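Local coordinates for putative lipoprotein (Campylobacter jejuni subsp. jejuni, PDB 2G5G) that binds heme through a tyrosine ligand as a dimer with two cofacial hemes, and probably takes part in heme transport, at residues Q155-Y160 and K200-A205; K168-D173 and K226-P231; H179-E184 and E188-L193. One frame throughout, in Å; residues are numbered along the deposited sequence.

Contact 1: Q155-Y160 and K200-A205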
loop_
_atom_site.group_PDB
_atom_site.type_symbol
_atom_site.label_atom_id
_atom_site.label_comp_id
_atom_site.label_asym_id
_atom_site.label_seq_id
_atom_site.Cartn_x
_atom_site.Cartn_y
_atom_site.Cartn_z
ATOM N N GLN A 155 -2.446 -17.408 5.780
ATOM C CA GLN A 155 -1.650 -18.639 5.705
ATOM C C GLN A 155 -1.095 -18.862 4.293
ATOM O O GLN A 155 -1.777 -18.558 3.298
ATOM C CB GLN A 155 -2.455 -19.862 6.190
ATOM C CG GLN A 155 -2.200 -20.256 7.672
ATOM C CD GLN A 155 -1.358 -21.528 7.825
ATOM O OE1 GLN A 155 -1.830 -22.647 7.561
ATOM N NE2 GLN A 155 -0.114 -21.363 8.256
ATOM N N PRO A 156 0.147 -19.387 4.209
ATOM C CA PRO A 156 0.873 -19.571 2.957
ATOM C C PRO A 156 0.146 -20.425 1.929
ATOM O O PRO A 156 -0.469 -21.448 2.252
ATOM C CB PRO A 156 2.169 -20.269 3.391
ATOM C CG PRO A 156 2.342 -19.895 4.793
ATOM C CD PRO A 156 0.952 -19.833 5.360
ATOM N N LEU A 157 0.248 -19.976 0.685
ATOM C CA LEU A 157 -0.208 -20.698 -0.460
ATOM C C LEU A 157 0.578 -22.000 -0.645
ATOM O O LEU A 157 1.811 -22.005 -0.630
ATOM C CB LEU A 157 -0.045 -19.791 -1.683
ATOM C CG LEU A 157 -0.954 -20.090 -2.861
ATOM C CD1 LEU A 157 -2.387 -19.743 -2.501
ATOM C CD2 LEU A 157 -0.460 -19.319 -4.088
ATOM N N LYS A 158 -0.150 -23.101 -0.817
ATOM C CA LYS A 158 0.452 -24.395 -1.128
ATOM C C LYS A 158 0.480 -24.645 -2.636
ATOM O O LYS A 158 -0.377 -24.177 -3.385
ATOM C CB LYS A 158 -0.284 -25.533 -0.414
ATOM C CG LYS A 158 -0.159 -25.494 1.124
ATOM C CD LYS A 158 -1.231 -26.359 1.779
ATOM C CE LYS A 158 -1.485 -25.912 3.225
ATOM N NZ LYS A 158 -2.886 -26.209 3.667
ATOM N N GLY A 159 1.484 -25.392 -3.070
ATOM C CA GLY A 159 1.687 -25.671 -4.477
ATOM C C GLY A 159 2.901 -26.558 -4.589
ATOM O O GLY A 159 3.590 -26.823 -3.583
ATOM N N TYR A 160 3.152 -27.012 -5.809
ATOM C CA TYR A 160 4.292 -27.837 -6.124
ATOM C C TYR A 160 5.162 -27.092 -7.125
ATOM O O TYR A 160 6.271 -26.690 -6.792
ATOM C CB TYR A 160 3.851 -29.213 -6.633
ATOM C CG TYR A 160 5.014 -30.091 -7.019
ATOM C CD1 TYR A 160 5.963 -30.485 -6.063
ATOM C CD2 TYR A 160 5.185 -30.513 -8.338
ATOM C CE1 TYR A 160 7.056 -31.286 -6.418
ATOM C CE2 TYR A 160 6.271 -31.325 -8.705
ATOM C CZ TYR A 160 7.200 -31.704 -7.739
ATOM O OH TYR A 160 8.278 -32.490 -8.095
ATOM N N LYS A 200 -3.016 -13.833 -6.527
ATOM C CA LYS A 200 -3.739 -13.352 -7.711
ATOM C C LYS A 200 -3.671 -14.423 -8.791
ATOM O O LYS A 200 -4.678 -14.769 -9.400
ATOM C CB LYS A 200 -3.132 -12.059 -8.279
ATOM C CG LYS A 200 -3.411 -10.782 -7.448
ATOM C CD LYS A 200 -2.632 -9.588 -7.973
ATOM C CE LYS A 200 -3.197 -8.272 -7.386
ATOM N NZ LYS A 200 -2.328 -7.148 -7.810
ATOM N N ASP A 201 -2.475 -14.966 -8.993
ATOM C CA ASP A 201 -2.232 -16.014 -9.999
ATOM C C ASP A 201 -3.023 -17.290 -9.733
ATOM O O ASP A 201 -3.602 -17.882 -10.651
ATOM C CB ASP A 201 -0.723 -16.270 -10.073
ATOM C CG ASP A 201 0.002 -15.163 -10.811
ATOM O OD1 ASP A 201 -0.668 -14.411 -11.568
ATOM O OD2 ASP A 201 1.237 -15.013 -10.633
ATOM N N ARG A 202 -3.121 -17.654 -8.455
ATOM C CA ARG A 202 -3.851 -18.820 -8.009
ATOM C C ARG A 202 -5.350 -18.665 -8.286
ATOM O O ARG A 202 -5.977 -19.586 -8.802
ATOM C CB ARG A 202 -3.607 -19.056 -6.513
ATOM C CG ARG A 202 -4.267 -20.307 -5.945
ATOM C CD ARG A 202 -3.807 -21.570 -6.670
ATOM N NE ARG A 202 -2.360 -21.828 -6.596
ATOM C CZ ARG A 202 -1.768 -22.501 -5.606
ATOM N NH1 ARG A 202 -2.480 -22.978 -4.578
ATOM N NH2 ARG A 202 -0.456 -22.699 -5.632
ATOM N N ARG A 203 -5.887 -17.498 -7.952
ATOM C CA ARG A 203 -7.316 -17.196 -8.157
ATOM C C ARG A 203 -7.679 -17.167 -9.637
ATOM O O ARG A 203 -8.624 -17.847 -10.027
ATOM C CB ARG A 203 -7.702 -15.857 -7.516
ATOM C CG ARG A 203 -9.112 -15.339 -7.923
ATOM C CD ARG A 203 -10.222 -16.246 -7.439
ATOM N NE ARG A 203 -10.154 -16.450 -5.984
ATOM C CZ ARG A 203 -10.592 -15.575 -5.060
ATOM N NH1 ARG A 203 -11.154 -14.419 -5.398
ATOM N NH2 ARG A 203 -10.458 -15.878 -3.780
HETATM N N MSE A 204 -6.945 -16.387 -10.438
HETATM C CA MSE A 204 -7.151 -16.373 -11.887
HETATM C C MSE A 204 -7.083 -17.793 -12.466
HETATM O O MSE A 204 -7.956 -18.143 -13.278
HETATM C CB MSE A 204 -6.205 -15.410 -12.595
HETATM C CG MSE A 204 -6.387 -13.927 -12.125
HETATM SE SE MSE A 204 -5.617 -12.713 -13.314
HETATM C CE MSE A 204 -4.076 -12.299 -12.156
ATOM N N ALA A 205 -6.086 -18.596 -12.054
ATOM C CA ALA A 205 -6.035 -20.038 -12.416
ATOM C C ALA A 205 -7.277 -20.813 -11.989
ATOM O O ALA A 205 -7.801 -21.642 -12.752
ATOM C CB ALA A 205 -4.796 -20.726 -11.877
#

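Contact 2: K168-D173 and K226-P231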
loop_
_atom_site.group_PDB
_atom_site.type_symbol
_atom_site.label_atom_id
_atom_site.label_comp_id
_atom_site.label_asym_id
_atom_site.label_seq_id
_atom_site.Cartn_x
_atom_site.Cartn_y
_atom_site.Cartn_z
ATOM N N LYS A 168 9.197 -17.649 -6.637
ATOM C CA LYS A 168 9.081 -16.541 -5.671
ATOM C C LYS A 168 10.211 -15.535 -5.772
ATOM O O LYS A 168 9.974 -14.343 -5.676
ATOM C CB LYS A 168 8.961 -17.053 -4.239
ATOM C CG LYS A 168 7.613 -17.621 -3.917
ATOM C CD LYS A 168 7.614 -18.243 -2.543
ATOM C CE LYS A 168 6.203 -18.668 -2.163
ATOM N NZ LYS A 168 6.241 -19.840 -1.246
ATOM N N LYS A 169 11.441 -16.021 -5.963
ATOM C CA LYS A 169 12.604 -15.114 -6.120
ATOM C C LYS A 169 12.533 -14.343 -7.431
ATOM O O LYS A 169 12.861 -13.157 -7.478
ATOM C CB LYS A 169 13.922 -15.890 -6.052
ATOM C CG LYS A 169 15.127 -14.993 -5.765
ATOM C CD LYS A 169 15.828 -14.580 -7.040
ATOM C CE LYS A 169 17.294 -14.139 -6.761
ATOM N NZ LYS A 169 17.441 -13.434 -5.444
ATOM N N GLN A 170 12.099 -15.003 -8.508
ATOM C CA GLN A 170 11.933 -14.287 -9.770
ATOM C C GLN A 170 10.897 -13.189 -9.607
ATOM O O GLN A 170 11.072 -12.103 -10.133
ATOM C CB GLN A 170 11.537 -15.207 -10.931
ATOM C CG GLN A 170 12.646 -16.156 -11.402
ATOM C CD GLN A 170 12.122 -17.192 -12.399
ATOM O OE1 GLN A 170 11.786 -18.315 -12.025
ATOM N NE2 GLN A 170 12.039 -16.805 -13.663
ATOM N N LEU A 171 9.806 -13.498 -8.901
ATOM C CA LEU A 171 8.765 -12.517 -8.635
ATOM C C LEU A 171 9.293 -11.385 -7.731
ATOM O O LEU A 171 8.975 -10.221 -7.939
ATOM C CB LEU A 171 7.544 -13.198 -7.997
ATOM C CG LEU A 171 6.557 -13.889 -8.979
ATOM C CD1 LEU A 171 5.445 -14.576 -8.205
ATOM C CD2 LEU A 171 5.973 -12.929 -10.010
ATOM N N PHE A 172 10.075 -11.755 -6.727
ATOM C CA PHE A 172 10.761 -10.785 -5.838
ATOM C C PHE A 172 11.524 -9.720 -6.632
ATOM O O PHE A 172 11.299 -8.519 -6.439
ATOM C CB PHE A 172 11.704 -11.538 -4.909
ATOM C CG PHE A 172 12.271 -10.697 -3.788
ATOM C CD1 PHE A 172 11.685 -10.716 -2.522
ATOM C CD2 PHE A 172 13.395 -9.893 -3.999
ATOM C CE1 PHE A 172 12.210 -9.931 -1.475
ATOM C CE2 PHE A 172 13.929 -9.106 -2.962
ATOM C CZ PHE A 172 13.336 -9.129 -1.702
ATOM N N ASP A 173 12.388 -10.164 -7.552
ATOM C CA ASP A 173 13.254 -9.258 -8.331
ATOM C C ASP A 173 12.486 -8.454 -9.358
ATOM O O ASP A 173 12.840 -7.312 -9.667
ATOM C CB ASP A 173 14.376 -10.021 -9.060
ATOM C CG ASP A 173 15.286 -10.814 -8.124
ATOM O OD1 ASP A 173 15.386 -10.522 -6.902
ATOM O OD2 ASP A 173 15.922 -11.753 -8.636
ATOM N N LYS A 226 4.476 -18.262 -18.578
ATOM C CA LYS A 226 4.628 -19.655 -18.264
ATOM C C LYS A 226 5.735 -19.927 -17.231
ATOM O O LYS A 226 5.759 -20.993 -16.664
ATOM C CB LYS A 226 4.954 -20.426 -19.540
ATOM C CG LYS A 226 3.758 -20.511 -20.512
ATOM C CD LYS A 226 4.232 -21.003 -21.854
ATOM C CE LYS A 226 4.621 -22.465 -21.820
ATOM N NZ LYS A 226 5.129 -22.926 -23.136
ATOM N N LYS A 227 6.669 -18.996 -17.062
ATOM C CA LYS A 227 7.796 -19.158 -16.118
ATOM C C LYS A 227 7.431 -18.894 -14.655
ATOM O O LYS A 227 7.942 -19.555 -13.765
ATOM C CB LYS A 227 8.926 -18.204 -16.486
ATOM C CG LYS A 227 9.533 -18.433 -17.872
ATOM C CD LYS A 227 10.488 -17.305 -18.245
ATOM C CE LYS A 227 11.783 -17.327 -17.421
ATOM N NZ LYS A 227 12.602 -16.099 -17.793
ATOM N N ILE A 228 6.561 -17.917 -14.412
ATOM C CA ILE A 228 6.308 -17.435 -13.041
ATOM C C ILE A 228 4.814 -17.269 -12.710
ATOM O O ILE A 228 4.472 -16.948 -11.568
ATOM C CB ILE A 228 6.966 -16.062 -12.812
ATOM C CG1 ILE A 228 6.429 -15.043 -13.832
ATOM C CG2 ILE A 228 8.522 -16.190 -12.825
ATOM C CD1 ILE A 228 6.933 -13.635 -13.687
ATOM N N GLY A 229 3.950 -17.414 -13.718
ATOM C CA GLY A 229 2.545 -16.985 -13.570
ATOM C C GLY A 229 1.465 -18.051 -13.532
ATOM O O GLY A 229 1.685 -19.214 -13.172
ATOM N N ILE A 230 0.271 -17.616 -13.917
ATOM C CA ILE A 230 -0.911 -18.476 -13.986
ATOM C C ILE A 230 -0.720 -19.914 -14.540
ATOM O O ILE A 230 -1.263 -20.847 -13.958
ATOM C CB ILE A 230 -2.048 -17.763 -14.742
ATOM C CG1 ILE A 230 -2.438 -16.482 -13.960
ATOM C CG2 ILE A 230 -3.271 -18.741 -14.972
ATOM C CD1 ILE A 230 -3.104 -15.403 -14.817
ATOM N N PRO A 231 0.026 -20.091 -15.651
ATOM C CA PRO A 231 0.246 -21.482 -16.147
ATOM C C PRO A 231 0.776 -22.493 -15.116
ATOM O O PRO A 231 0.362 -23.661 -15.134
ATOM C CB PRO A 231 1.209 -21.286 -17.323
ATOM C CG PRO A 231 0.847 -19.918 -17.866
ATOM C CD PRO A 231 0.610 -19.103 -16.582
#

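Contact 3: H179-E184 and E188-L193. With HEM (protoporphyrin IX containing Fe), chain B.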
loop_
_atom_site.group_PDB
_atom_site.type_symbol
_atom_site.label_atom_id
_atom_site.label_comp_id
_atom_site.label_asym_id
_atom_site.label_seq_id
_atom_site.Cartn_x
_atom_site.Cartn_y
_atom_site.Cartn_z
ATOM N N HIS A 179 9.081 -1.382 -8.955
ATOM C CA HIS A 179 8.733 -0.333 -8.016
ATOM C C HIS A 179 9.966 0.414 -7.506
ATOM O O HIS A 179 9.841 1.371 -6.740
ATOM C CB HIS A 179 7.894 -0.906 -6.864
ATOM C CG HIS A 179 6.549 -1.419 -7.292
ATOM N ND1 HIS A 179 6.202 -2.752 -7.224
ATOM C CD2 HIS A 179 5.473 -0.780 -7.807
ATOM C CE1 HIS A 179 4.967 -2.910 -7.665
ATOM N NE2 HIS A 179 4.505 -1.729 -8.034
ATOM N N LYS A 180 11.145 -0.008 -7.972
ATOM C CA LYS A 180 12.433 0.562 -7.560
ATOM C C LYS A 180 12.554 0.493 -6.036
ATOM O O LYS A 180 12.813 1.499 -5.379
ATOM C CB LYS A 180 12.604 2.010 -8.066
ATOM C CG LYS A 180 12.647 2.190 -9.595
ATOM C CD LYS A 180 11.263 2.487 -10.187
ATOM C CE LYS A 180 11.263 2.418 -11.719
ATOM N NZ LYS A 180 11.902 3.611 -12.356
ATOM N N LEU A 181 12.325 -0.696 -5.484
ATOM C CA LEU A 181 12.358 -0.912 -4.039
ATOM C C LEU A 181 13.583 -1.727 -3.669
ATOM O O LEU A 181 13.627 -2.939 -3.927
ATOM C CB LEU A 181 11.097 -1.657 -3.569
ATOM C CG LEU A 181 9.806 -0.993 -3.074
ATOM C CD1 LEU A 181 9.570 0.420 -3.592
ATOM C CD2 LEU A 181 8.647 -1.905 -3.450
ATOM N N ASN A 182 14.572 -1.059 -3.070
ATOM C CA ASN A 182 15.800 -1.709 -2.610
ATOM C C ASN A 182 15.536 -3.003 -1.824
ATOM O O ASN A 182 14.944 -2.963 -0.741
ATOM C CB ASN A 182 16.638 -0.733 -1.771
ATOM C CG ASN A 182 17.842 -1.398 -1.138
ATOM O OD1 ASN A 182 17.836 -1.717 0.051
ATOM N ND2 ASN A 182 18.879 -1.631 -1.937
ATOM N N PRO A 183 15.968 -4.153 -2.378
ATOM C CA PRO A 183 15.733 -5.489 -1.811
ATOM C C PRO A 183 16.056 -5.662 -0.320
ATOM O O PRO A 183 15.453 -6.515 0.337
ATOM C CB PRO A 183 16.635 -6.402 -2.660
ATOM C CG PRO A 183 17.498 -5.478 -3.487
ATOM C CD PRO A 183 16.708 -4.229 -3.649
ATOM N N GLU A 184 16.998 -4.871 0.200
ATOM C CA GLU A 184 17.444 -4.985 1.592
ATOM C C GLU A 184 16.567 -4.173 2.535
ATOM O O GLU A 184 16.062 -4.696 3.536
ATOM C CB GLU A 184 18.911 -4.549 1.737
ATOM C CG GLU A 184 19.934 -5.606 1.324
ATOM C CD GLU A 184 20.078 -5.752 -0.186
ATOM O OE1 GLU A 184 19.930 -4.737 -0.913
ATOM O OE2 GLU A 184 20.352 -6.889 -0.642
ATOM N N GLU A 188 10.525 -6.860 3.711
ATOM C CA GLU A 188 9.263 -7.333 4.255
ATOM C C GLU A 188 8.107 -6.963 3.338
ATOM O O GLU A 188 7.207 -7.783 3.106
ATOM C CB GLU A 188 9.049 -6.820 5.683
ATOM C CG GLU A 188 9.700 -7.719 6.726
ATOM C CD GLU A 188 9.786 -7.088 8.126
ATOM O OE1 GLU A 188 10.190 -5.903 8.247
ATOM O OE2 GLU A 188 9.461 -7.800 9.112
ATOM N N LEU A 189 8.162 -5.742 2.805
ATOM C CA LEU A 189 7.214 -5.268 1.812
ATOM C C LEU A 189 7.217 -6.132 0.536
ATOM O O LEU A 189 6.150 -6.490 0.026
ATOM C CB LEU A 189 7.490 -3.803 1.443
ATOM C CG LEU A 189 6.644 -3.269 0.280
ATOM C CD1 LEU A 189 5.164 -3.240 0.647
ATOM C CD2 LEU A 189 7.122 -1.906 -0.175
ATOM N N LEU A 190 8.412 -6.451 0.034
ATOM C CA LEU A 190 8.544 -7.176 -1.228
ATOM C C LEU A 190 8.013 -8.601 -1.101
ATOM O O LEU A 190 7.370 -9.103 -2.027
ATOM C CB LEU A 190 9.982 -7.144 -1.755
ATOM C CG LEU A 190 10.435 -5.856 -2.444
ATOM C CD1 LEU A 190 11.966 -5.810 -2.543
ATOM C CD2 LEU A 190 9.785 -5.677 -3.817
ATOM N N ASP A 191 8.244 -9.230 0.048
ATOM C CA ASP A 191 7.734 -10.568 0.299
ATOM C C ASP A 191 6.199 -10.575 0.373
ATOM O O ASP A 191 5.576 -11.576 0.035
ATOM C CB ASP A 191 8.317 -11.169 1.585
ATOM C CG ASP A 191 9.758 -11.705 1.413
ATOM O OD1 ASP A 191 10.253 -11.860 0.266
ATOM O OD2 ASP A 191 10.400 -11.977 2.458
ATOM N N LYS A 192 5.612 -9.462 0.822
ATOM C CA LYS A 192 4.164 -9.321 0.886
ATOM C C LYS A 192 3.584 -9.167 -0.520
ATOM O O LYS A 192 2.548 -9.749 -0.834
ATOM C CB LYS A 192 3.767 -8.096 1.720
ATOM C CG LYS A 192 3.766 -8.284 3.220
ATOM C CD LYS A 192 3.212 -7.026 3.868
ATOM C CE LYS A 192 3.795 -6.777 5.269
ATOM N NZ LYS A 192 3.413 -5.390 5.720
ATOM N N LEU A 193 4.248 -8.357 -1.334
ATOM C CA LEU A 193 3.853 -8.134 -2.707
ATOM C C LEU A 193 4.006 -9.416 -3.551
ATOM O O LEU A 193 3.172 -9.685 -4.412
ATOM C CB LEU A 193 4.633 -6.968 -3.323
ATOM C CG LEU A 193 4.454 -5.574 -2.697
ATOM C CD1 LEU A 193 5.111 -4.489 -3.573
ATOM C CD2 LEU A 193 2.992 -5.226 -2.426
HETATM C CHA HEM B . 2.162 0.750 4.499
HETATM C CHB HEM B . -1.552 -1.735 2.486
HETATM C CHC HEM B . 0.822 -2.125 -1.721
HETATM C CHD HEM B . 4.495 0.436 0.212
HETATM C C1A HEM B . 0.954 0.087 4.324
HETATM C C2A HEM B . -0.064 -0.126 5.347
HETATM C C3A HEM B . -1.078 -0.808 4.783
HETATM C C4A HEM B . -0.755 -1.048 3.391
HETATM C CMA HEM B . -2.383 -1.267 5.470
HETATM C CAA HEM B . 0.037 0.350 6.823
HETATM C CBA HEM B . -0.282 1.842 6.930
HETATM C CGA HEM B . 0.373 2.536 8.126
HETATM O O1A HEM B . 0.686 1.863 9.154
HETATM O O2A HEM B . 0.582 3.783 8.049
HETATM C C1B HEM B . -1.211 -2.160 1.215
HETATM C C2B HEM B . -1.921 -3.131 0.391
HETATM C C3B HEM B . -1.272 -3.248 -0.776
HETATM C C4B HEM B . -0.123 -2.344 -0.739
HETATM C CMB HEM B . -3.195 -3.898 0.803
HETATM C CAB HEM B . -1.692 -4.184 -1.943
HETATM C CBB HEM B . -1.073 -4.137 -3.131
HETATM C C1C HEM B . 2.013 -1.443 -1.568
HETATM C C2C HEM B . 3.021 -1.250 -2.595
HETATM C C3C HEM B . 4.024 -0.541 -2.060
HETATM C C4C HEM B . 3.695 -0.262 -0.672
HETATM C CMC HEM B . 2.928 -1.769 -4.049
HETATM C CAC HEM B . 5.323 -0.090 -2.772
HETATM C CBC HEM B . 5.280 0.615 -3.909
HETATM C C1D HEM B . 4.254 0.776 1.530
HETATM C C2D HEM B . 5.138 1.552 2.373
HETATM C C3D HEM B . 4.415 1.661 3.723
HETATM C C4D HEM B . 3.162 0.939 3.553
HETATM C CMD HEM B . 6.515 2.140 1.988
HETATM C CAD HEM B . 4.923 2.394 4.989
HETATM C CBD HEM B . 3.865 3.406 5.427
HETATM C CGD HEM B . 4.440 4.800 5.486
HETATM O O1D HEM B . 4.131 5.614 4.575
HETATM O O2D HEM B . 5.201 5.110 6.444
HETATM N NA HEM B . 0.499 -0.498 3.144
HETATM N NB HEM B . -0.130 -1.705 0.482
HETATM N NC HEM B . 2.459 -0.817 -0.408
HETATM N ND HEM B . 3.124 0.444 2.261
HETATM FE FE HEM B . 1.568 -0.822 1.383
#

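Contact 1: Q155-Y160 and K200-A205
Arg202 reaches from helix 187-210 to Lys158 and its neighbours in the loop between helices 144-151 and 165-179, making a surface contact that is polar at its tip and apolar along its flank. The guanidinium takes the main-chain carbonyl of Lys158 end-on: NH1 and NH2 both donate to Lys158 O, each at 2.7 Å from that oxygen. The oxygen lies practically in the guanidinium plane. NH1 sits nearly on the extension of the carbonyl bond, at a C=O...N angle of 169°, whereas NH2 is displaced to 138° and stands off the carbonyl plane. Because one oxygen serves two nitrogens, neither bond is straight; both N-H...O angles are near 140°.

Leu157 supports the group from one face. Its CG, set anti to the backbone N, approaches Arg202 NH1 to 3.7 Å, and its two methyls spread around that point: Leu157 CD1 lies 4.0 Å from Arg202 CG, and Leu157 CD2 lies 3.7 Å from Arg202 NH2. The arginine chain, coming from the opposite direction, bends at chi2 and chi3, and its CB and CG also reach the leucine methyls. Gly159 CA approaches NH2 obliquely.

The other donors of Arg202 are also engaged, NE with His233 ND1 of helix 230-236 and NH2 additionally with Ser162 OG further along the loop. Together these bonds should restrict the rotation of the guanidinium. The bifurcated acceptor, a peptide oxygen shared by two guanidinium nitrogens, ties the loop after helix 144-151 to helix 187-210 within the ChaN fold.

Contact 2: K168-D173 and K226-P231
Ile228, in the turn leading into helix 230-236, divides its two branches between Gln170 and Leu171 on neighbouring positions of helix 165-179. At its CB the side chain already points to the helix. From there CG2 leaves beside the backbone N and meets Gln170 at both ends of its chain: this methyl is 3.7 Å from Gln170 CB and 3.8 Å from Gln170 CD. The extended glutamine thus lies obliquely across the methyl. The other branch starts at CG1, which chi1 of 58° places between the backbone N and the carbonyl carbon, and runs on extended to CD1. That terminal methyl stops 3.9 Å from Leu171 CD2, its buried apolar partner.

Lys227 adds a border to this patch. Its CE passes the amide end of Gln170, the two chains crossing at about a right angle, while its ammonium group is directed to a salt bridge with Asp254 instead. Just before the turn, Ser225 OG accepts from the backbone N of Lys227 and, weakly, from that of Ile228.

The two inner residues, Leu171 and Ile228, are buried, and Gln170 lays its CB and the flank of its amide on the methyl of Ile228. Contact between the helix and the turn therefore rests on methyls, a methylene and an amide flank in van der Waals contact, so shape and exclusion of water, more than any directional bond, should hold it together.

Contact 3: H179-E184 and E188-L193
Leu181, Leu189 and Leu193 belong to the heme pocket, and they meet one another where a connecting loop folds back over the start of helix 187-210. Leu181 CD2 is the hub: it packs 3.6 Å from Leu189 CD2, the two side chains crossing at about a right angle, and 4.0 Å from Leu190 CD2. The same methyl also touches the porphyrin rim, 3.8 Å from the vinyl carbon CAC of the heme.

Leu189 and Leu193, one helical turn apart, lie on the same face of the macrocycle around pyrrole ring C. CG of Leu189 is anti to the backbone N, with CD1 above the ring and CD2 only 3.5 Å from the meso carbon CHD of the heme. Leu193 CD1 comes equally near, 3.5 Å from the heme methyl CMC, and its CD2 lies over the same face, above CMC and the meso carbon CHC.

Two consecutive helices, 165-179 and 187-210, are joined here by a short loop that turns the chain sharply. Lys180, the first residue to leave helical geometry after helix 165-179, has a positive phi and turns the chain out. Leu190 closes the inner side of this turn, with CD1 3.6 Å from Leu181 O and 3.9 Å from Pro183 CA. Leu181 O itself accepts a hydrogen bond from Ser176 OG.

His179 flanks the assembly. Its ring faces heme CMC over one side, offset toward the rim, and Leu193 CD1 approaches ND1 obliquely at 4.2 Å; ND1 is weakly bonded to Ile175 O. The heme is also hydrogen-bonded to Lys200 NZ of the second subunit, and His179 touches another heme.

Contact 1 uses helix 187-210, contact 2 helix 165-179; contact 3, nested within the loops they close, packs the connection between these helices on helix 187-210. Contacts 2 and 3, with centres 15 Å apart, meet through Phe172, whose CE1 lies 3.6 Å from Leu190 CB. Contacts 1 and 2, 12 Å apart between centres, touch where Met204 CB lies 3.8 Å from Ile230 CD1. Contacts 1 and 3 stay about 7 Å apart at their nearest atoms. Lys200 of contact 1 bonds a propionate of the other heme; the one packed on the leucines of contact 3 is reached by Lys200 of the second subunit. The Leu171 side chain of contact 2 stays about 11 Å from a heme.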